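Local structure of acyl-CoA hydrolase (Bacillus halodurans, 1VPM) at residues S99-V104 with E153-R158; G44-Y49 with D84-E89. The protein binds coenzyme A and probably hydrolyses the thioester bond of long-chain fatty acyl-CoAs, as a hotdog-fold acyl-CoA thioesterase. All blocks are in the same frame, centred on the assembly; numbering follows the deposited sequence.

Interaction 1: residues S99-V104 with E153-R158; sequences SMEVYV and ETAPAR. With COA (coenzyme A), chain D.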
loop_
_atom_site.group_PDB
_atom_site.type_symbol
_atom_site.label_atom_id
_atom_site.label_comp_id
_atom_site.label_asym_id
_atom_site.label_seq_id
_atom_site.Cartn_x
_atom_site.Cartn_y
_atom_site.Cartn_z
ATOM N N SER A 99 -5.031 -10.013 29.927
ATOM C CA SER A 99 -4.255 -8.878 29.387
ATOM C C SER A 99 -2.766 -9.092 29.578
ATOM O O SER A 99 -2.312 -9.818 30.475
ATOM C CB SER A 99 -4.731 -7.565 30.032
ATOM O OG SER A 99 -4.382 -7.491 31.400
HETATM N N MSE A 100 -1.998 -8.490 28.666
HETATM C CA MSE A 100 -0.559 -8.531 28.676
HETATM C C MSE A 100 -0.034 -7.125 28.493
HETATM O O MSE A 100 -0.481 -6.401 27.596
HETATM C CB MSE A 100 -0.092 -9.354 27.505
HETATM C CG MSE A 100 -0.446 -10.800 27.596
HETATM SE SE MSE A 100 -0.398 -11.727 25.836
HETATM C CE MSE A 100 -2.092 -11.131 25.049
ATOM N N GLU A 101 0.892 -6.718 29.347
ATOM C CA GLU A 101 1.660 -5.530 29.059
ATOM C C GLU A 101 2.804 -5.900 28.111
ATOM O O GLU A 101 3.525 -6.890 28.323
ATOM C CB GLU A 101 2.249 -4.934 30.354
ATOM C CG GLU A 101 2.975 -3.642 30.095
ATOM C CD GLU A 101 3.607 -3.069 31.374
ATOM O OE1 GLU A 101 4.514 -3.740 31.951
ATOM O OE2 GLU A 101 3.137 -2.004 31.821
ATOM N N VAL A 102 2.920 -5.116 27.054
ATOM C CA VAL A 102 3.975 -5.269 26.064
ATOM C C VAL A 102 4.843 -3.994 26.059
ATOM O O VAL A 102 4.338 -2.867 25.971
ATOM C CB VAL A 102 3.434 -5.589 24.666
ATOM C CG1 VAL A 102 4.579 -5.685 23.664
ATOM C CG2 VAL A 102 2.614 -6.875 24.679
ATOM N N TYR A 103 6.123 -4.184 26.289
ATOM C CA TYR A 103 7.121 -3.111 26.140
ATOM C C TYR A 103 7.700 -3.167 24.737
ATOM O O TYR A 103 8.073 -4.238 24.233
ATOM C CB TYR A 103 8.220 -3.283 27.212
ATOM C CG TYR A 103 9.468 -2.461 26.949
ATOM C CD1 TYR A 103 9.526 -1.120 27.284
ATOM C CD2 TYR A 103 10.588 -3.036 26.321
ATOM C CE1 TYR A 103 10.695 -0.365 27.035
ATOM C CE2 TYR A 103 11.745 -2.311 26.099
ATOM C CZ TYR A 103 11.794 -0.986 26.402
ATOM O OH TYR A 103 12.966 -0.327 26.149
ATOM N N VAL A 104 7.792 -2.002 24.105
ATOM C CA VAL A 104 8.398 -1.854 22.809
ATOM C C VAL A 104 9.448 -0.748 22.853
ATOM O O VAL A 104 9.170 0.331 23.272
ATOM C CB VAL A 104 7.350 -1.560 21.716
ATOM C CG1 VAL A 104 8.006 -1.432 20.363
ATOM C CG2 VAL A 104 6.299 -2.673 21.627
ATOM N N GLU A 153 8.439 -6.028 38.105
ATOM C CA GLU A 153 8.226 -5.493 39.446
ATOM C C GLU A 153 7.406 -4.200 39.411
ATOM O O GLU A 153 6.605 -3.922 40.357
ATOM C CB GLU A 153 9.561 -5.188 40.132
ATOM C CG GLU A 153 10.312 -6.411 40.647
ATOM N N THR A 154 7.599 -3.406 38.368
ATOM C CA THR A 154 7.011 -2.079 38.250
ATOM C C THR A 154 5.709 -2.054 37.460
ATOM O O THR A 154 5.077 -1.007 37.385
ATOM C CB THR A 154 8.017 -1.052 37.652
ATOM O OG1 THR A 154 8.577 -1.555 36.425
ATOM C CG2 THR A 154 9.122 -0.768 38.708
ATOM N N ALA A 155 5.280 -3.200 36.922
ATOM C CA ALA A 155 4.108 -3.283 36.069
ATOM C C ALA A 155 2.802 -3.023 36.872
ATOM O O ALA A 155 1.939 -2.307 36.365
ATOM C CB ALA A 155 4.046 -4.612 35.417
ATOM N N PRO A 156 2.652 -3.600 38.079
ATOM C CA PRO A 156 1.410 -3.313 38.828
ATOM C C PRO A 156 1.089 -1.826 39.019
ATOM O O PRO A 156 -0.063 -1.412 38.844
ATOM C CB PRO A 156 1.660 -4.035 40.164
ATOM C CG PRO A 156 2.479 -5.221 39.722
ATOM C CD PRO A 156 3.486 -4.553 38.851
ATOM N N ALA A 157 2.101 -1.018 39.327
ATOM C CA ALA A 157 1.906 0.426 39.428
ATOM C C ALA A 157 1.421 1.048 38.115
ATOM O O ALA A 157 0.595 1.952 38.129
ATOM C CB ALA A 157 3.164 1.072 39.834
ATOM N N ARG A 158 1.965 0.607 36.983
ATOM C CA ARG A 158 1.555 1.121 35.699
ATOM C C ARG A 158 0.128 0.738 35.394
ATOM O O ARG A 158 -0.604 1.530 34.796
ATOM C CB ARG A 158 2.495 0.639 34.574
ATOM C CG ARG A 158 3.864 1.330 34.621
ATOM C CD ARG A 158 4.691 1.016 33.403
ATOM N NE ARG A 158 5.005 -0.391 33.272
ATOM C CZ ARG A 158 6.045 -0.973 33.826
ATOM N NH1 ARG A 158 6.914 -0.259 34.497
ATOM N NH2 ARG A 158 6.227 -2.257 33.681
HETATM N N1A COA D . -6.073 -0.113 29.122
HETATM C C2A COA D . -5.431 -1.148 29.739
HETATM N N3A COA D . -6.144 -2.322 30.039
HETATM C C4A COA D . -7.461 -2.426 29.700
HETATM C C5A COA D . -8.131 -1.360 29.074
HETATM C C6A COA D . -7.434 -0.183 28.785
HETATM N N6A COA D . -8.109 0.886 28.322
HETATM N N7A COA D . -9.433 -1.737 28.884
HETATM C C8A COA D . -9.590 -3.002 29.366
HETATM N N9A COA D . -8.387 -3.427 29.873
HETATM C C1B COA D . -8.077 -4.776 30.307
HETATM C C2B COA D . -8.848 -5.109 31.564
HETATM O O2B COA D . -8.234 -4.537 32.689
HETATM C C3B COA D . -8.801 -6.628 31.539
HETATM O O3B COA D . -7.618 -6.996 32.226
HETATM P P3B COA D . -7.417 -8.381 32.993
HETATM O O7A COA D . -7.774 -8.177 34.410
HETATM O O8A COA D . -6.024 -8.869 32.958
HETATM O O9A COA D . -8.239 -9.405 32.265
HETATM C C4B COA D . -8.806 -6.947 30.037
HETATM O O4B COA D . -8.590 -5.697 29.379
HETATM C C5B COA D . -10.130 -7.515 29.519
HETATM O O5B COA D . -11.164 -6.585 29.836
HETATM P P1A COA D . -12.587 -7.000 30.532
HETATM O O1A COA D . -12.991 -5.906 31.498
HETATM O O2A COA D . -12.528 -8.384 31.147
HETATM O O3A COA D . -13.646 -7.121 29.321
HETATM P P2A COA D . -14.079 -5.984 28.253
HETATM O O4A COA D . -14.288 -4.660 28.972
HETATM O O5A COA D . -15.283 -6.540 27.512
HETATM O O6A COA D . -12.856 -5.869 27.186
HETATM C CBP COA D . -11.515 -4.499 25.758
HETATM C CCP COA D . -11.938 -4.788 27.198
HETATM C CDP COA D . -10.212 -3.693 25.755
HETATM C CEP COA D . -11.269 -5.867 25.085
HETATM C CAP COA D . -12.650 -3.714 25.040
HETATM O OAP COA D . -13.020 -2.483 25.650
HETATM C C9P COA D . -12.286 -3.497 23.583
HETATM O O9P COA D . -12.519 -4.578 22.709
HETATM N N8P COA D . -11.746 -2.347 23.152
HETATM C C7P COA D . -11.433 -2.262 21.739
HETATM C C6P COA D . -10.123 -2.985 21.410
HETATM C C5P COA D . -9.771 -2.812 19.946
HETATM O O5P COA D . -10.528 -3.308 19.087
HETATM N N4P COA D . -8.671 -2.114 19.648
HETATM C C3P COA D . -8.228 -1.958 18.288
HETATM C C2P COA D . -8.551 -0.635 17.591
HETATM S S1P COA D . -10.214 0.142 17.754
HETATM O O HOH W 1 1.243 -3.149 33.758
#
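Glu101 leaves strand 99-109 with CG turned opposite the backbone N (chi1 -176°) and its chain extended beyond, which carries the carboxylate to Arg158 of helix 146-166. Arg158 bends at chi3 (-63°), which brings NE and NH2 round to face the acid together. The result is a bidentate, side-on salt bridge: Arg158 NH2 donates to Glu101 OE1 at 2.9 Å and Arg158 NE to Glu101 OE2, also at 2.9 Å. Both bonds are nearly straight and use the syn sides of the oxygens. They lie in the guanidinium plane but leave the carboxylate plane, the two groups being turned 28° against each other. Ala155 CB packs 3.6 Å from Glu101 OE1, and a water bridges Ala155 O, at 2.8 Å, to Glu101 OE2 by a weak hydrogen bond.

Within the helix, Arg158 NH1 binds Thr154 OG1 at 2.9 Å and NH2 also bonds to Leu151 O, further holds on the guanidinium's rotation. Glu101 has other partners in Thr93, hydrogen-bonded to OE1, and Arg162, a coenzyme A pocket residue that forms a salt bridge with OE2. Shortening Arg158 to an alanine is likely to take one donor from each carboxylate oxygen, leaving Glu101 to Thr93 and Arg162, and to cost the helix this tie to the strand.

At the start of the same strand, Ser99 OG donates to O8A of the coenzyme A 3'-phosphate at 2.6 Å, so one strand serves both the nucleotide and this bridge. Residues alternate along it: Met100 (selenomethionine), Val102 and Val104 pack on helix 43-62, whereas Glu101 projects from the other face of the sheet. Helix 146-166 lies over that face, where Ala155 and Pro156 touch His94 of strand 85-95 and the Arg158 guanidinium makes a cation-pi contact with Phe123 of strand 116-129.

Interaction 2: residues G44-Y49 with D84-E89; sequences GKVLAY and DALELE
Tyr49 meets Leu86 and Leu88, two residues on one face of strand 85-95, and its atoms reach them in turn. Tyr49 CB starts the contact, 3.8 Å from Leu88 CD2; the same methyl also presses on the backbone of the tyrosine, 3.6 Å from Tyr49 C. Farther out the ring takes over. The edge formed by Tyr49 CD2 and CE2 receives Leu86 CD1 at 3.7 and 3.9 Å, the methyl lying in the ring plane rather than over a face. One ring face is turned to the helix's own backbone, with Lys45 O 3.3 Å above the plane of the Tyr49 ring and displaced toward the rim. At the tip, Tyr49 OH is met by Lys45 NZ in a weak hydrogen bond.

This is hotdog-fold packing: helix 43-62 is the sausage and the antiparallel sheet the bun. The helix segment runs at 36° to the strand segment, with their axes 10.5 Å apart at closest approach. The first torsion of Tyr49 (chi1 -63°) sends the ring toward the strand, and chi2 (-30°) turns its CD2 edge to Leu86. One turn earlier, Val46 CG2 reaches the same methyl, Leu86 CD1, at 4.1 Å, so that the methyl touches both helix side chains. On another side of the helix Leu47 packs against Leu47 of the second subunit, while Val46 also touches Phe76 and a bound coenzyme A.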
loop_
_atom_site.group_PDB
_atom_site.type_symbol
_atom_site.label_atom_id
_atom_site.label_comp_id
_atom_site.label_asym_id
_atom_site.label_seq_id
_atom_site.Cartn_x
_atom_site.Cartn_y
_atom_site.Cartn_z
ATOM N N GLY A 44 2.870 8.726 13.048
ATOM C CA GLY A 44 1.892 7.663 12.853
ATOM C C GLY A 44 2.442 6.373 12.280
ATOM O O GLY A 44 1.934 5.290 12.603
ATOM N N LYS A 45 3.438 6.449 11.417
ATOM C CA LYS A 45 4.034 5.236 10.877
ATOM C C LYS A 45 4.748 4.489 12.006
ATOM O O LYS A 45 4.663 3.275 12.110
ATOM C CB LYS A 45 5.046 5.570 9.764
ATOM C CG LYS A 45 4.439 5.927 8.436
ATOM C CD LYS A 45 3.731 4.705 7.835
ATOM C CE LYS A 45 4.560 3.408 7.941
ATOM N NZ LYS A 45 4.187 2.409 6.851
ATOM N N VAL A 46 5.458 5.231 12.854
ATOM C CA VAL A 46 6.159 4.652 13.986
ATOM C C VAL A 46 5.177 4.003 14.982
ATOM O O VAL A 46 5.325 2.820 15.369
ATOM C CB VAL A 46 7.069 5.651 14.705
ATOM C CG1 VAL A 46 7.758 4.920 15.792
ATOM C CG2 VAL A 46 8.099 6.287 13.766
ATOM N N LEU A 47 4.080 4.700 15.241
ATOM C CA LEU A 47 3.033 4.100 16.016
ATOM C C LEU A 47 2.436 2.827 15.419
ATOM O O LEU A 47 2.188 1.855 16.209
ATOM C CB LEU A 47 1.900 5.144 16.302
ATOM C CG LEU A 47 2.316 6.379 17.105
ATOM C CD1 LEU A 47 1.195 7.395 17.128
ATOM C CD2 LEU A 47 2.780 6.058 18.488
ATOM N N ALA A 48 2.227 2.827 14.114
ATOM C CA ALA A 48 1.682 1.659 13.381
ATOM C C ALA A 48 2.632 0.467 13.593
ATOM O O ALA A 48 2.207 -0.677 13.892
ATOM C CB ALA A 48 1.512 1.923 11.869
ATOM N N TYR A 49 3.917 0.733 13.434
ATOM C CA TYR A 49 4.938 -0.329 13.593
ATOM C C TYR A 49 5.052 -0.831 15.013
ATOM O O TYR A 49 5.214 -2.051 15.241
ATOM C CB TYR A 49 6.298 0.135 13.130
ATOM C CG TYR A 49 6.420 0.490 11.684
ATOM C CD1 TYR A 49 5.654 -0.126 10.716
ATOM C CD2 TYR A 49 7.420 1.392 11.289
ATOM C CE1 TYR A 49 5.836 0.193 9.376
ATOM C CE2 TYR A 49 7.630 1.667 9.972
ATOM C CZ TYR A 49 6.814 1.101 9.035
ATOM O OH TYR A 49 7.015 1.390 7.715
ATOM N N ASP A 84 17.080 5.469 6.239
ATOM C CA ASP A 84 17.375 4.925 7.543
ATOM C C ASP A 84 16.570 3.697 7.751
ATOM O O ASP A 84 15.592 3.406 7.046
ATOM C CB ASP A 84 16.998 5.863 8.690
ATOM C CG ASP A 84 17.871 7.050 8.807
ATOM O OD1 ASP A 84 18.935 7.065 8.138
ATOM O OD2 ASP A 84 17.496 7.956 9.616
ATOM N N ALA A 85 16.970 2.956 8.768
ATOM C CA ALA A 85 16.179 1.791 9.095
ATOM C C ALA A 85 15.684 2.006 10.512
ATOM O O ALA A 85 16.403 2.540 11.397
ATOM C CB ALA A 85 16.979 0.567 9.054
ATOM N N LEU A 86 14.473 1.554 10.742
ATOM C CA LEU A 86 13.911 1.512 12.062
ATOM C C LEU A 86 13.966 0.108 12.580
ATOM O O LEU A 86 13.538 -0.809 11.901
ATOM C CB LEU A 86 12.457 1.935 12.056
ATOM C CG LEU A 86 12.005 3.369 11.986
ATOM C CD1 LEU A 86 10.449 3.358 12.092
ATOM C CD2 LEU A 86 12.569 4.175 13.148
ATOM N N GLU A 87 14.431 -0.039 13.814
ATOM C CA GLU A 87 14.575 -1.312 14.499
ATOM C C GLU A 87 13.608 -1.297 15.709
ATOM O O GLU A 87 13.729 -0.441 16.534
ATOM C CB GLU A 87 15.991 -1.450 15.022
ATOM C CG GLU A 87 17.081 -1.194 13.957
ATOM C CD GLU A 87 18.529 -1.161 14.549
ATOM O OE1 GLU A 87 18.689 -1.023 15.812
ATOM O OE2 GLU A 87 19.477 -1.279 13.722
ATOM N N LEU A 88 12.769 -2.302 15.789
ATOM C CA LEU A 88 11.826 -2.418 16.865
ATOM C C LEU A 88 12.024 -3.744 17.598
ATOM O O LEU A 88 12.319 -4.779 16.933
ATOM C CB LEU A 88 10.389 -2.349 16.326
ATOM C CG LEU A 88 9.925 -1.049 15.613
ATOM C CD1 LEU A 88 9.991 -1.263 14.096
ATOM C CD2 LEU A 88 8.535 -0.709 16.031
ATOM N N GLU A 89 11.796 -3.693 18.915
ATOM C CA GLU A 89 11.842 -4.902 19.738
ATOM C C GLU A 89 10.745 -4.847 20.768
ATOM O O GLU A 89 10.600 -3.837 21.426
ATOM C CB GLU A 89 13.203 -5.024 20.433
ATOM C CG GLU A 89 13.343 -6.285 21.280
ATOM C CD GLU A 89 14.631 -6.345 22.076
ATOM O OE1 GLU A 89 15.417 -5.378 22.127
ATOM O OE2 GLU A 89 14.882 -7.404 22.655
#

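How the interactions relate
Interactions 1 and 2 lie on opposite sides of the chain's centre, their centres about 21 Å apart, and are joined through the sheet. Strands 85-95 and 99-109 follow one another in the chain and pair side by side; Val104 CG1 packs 3.7 Å from Glu89 O where the two pairs of segments meet. They use opposite faces of this sheet: interaction 2 faces the central helix 43-62, interaction 1 the C-terminal helix 146-166. Segment 99-104 also reaches one coenzyme A through Ser99, which takes no part in the salt bridge, and Val46 of interaction 2 touches another coenzyme A molecule.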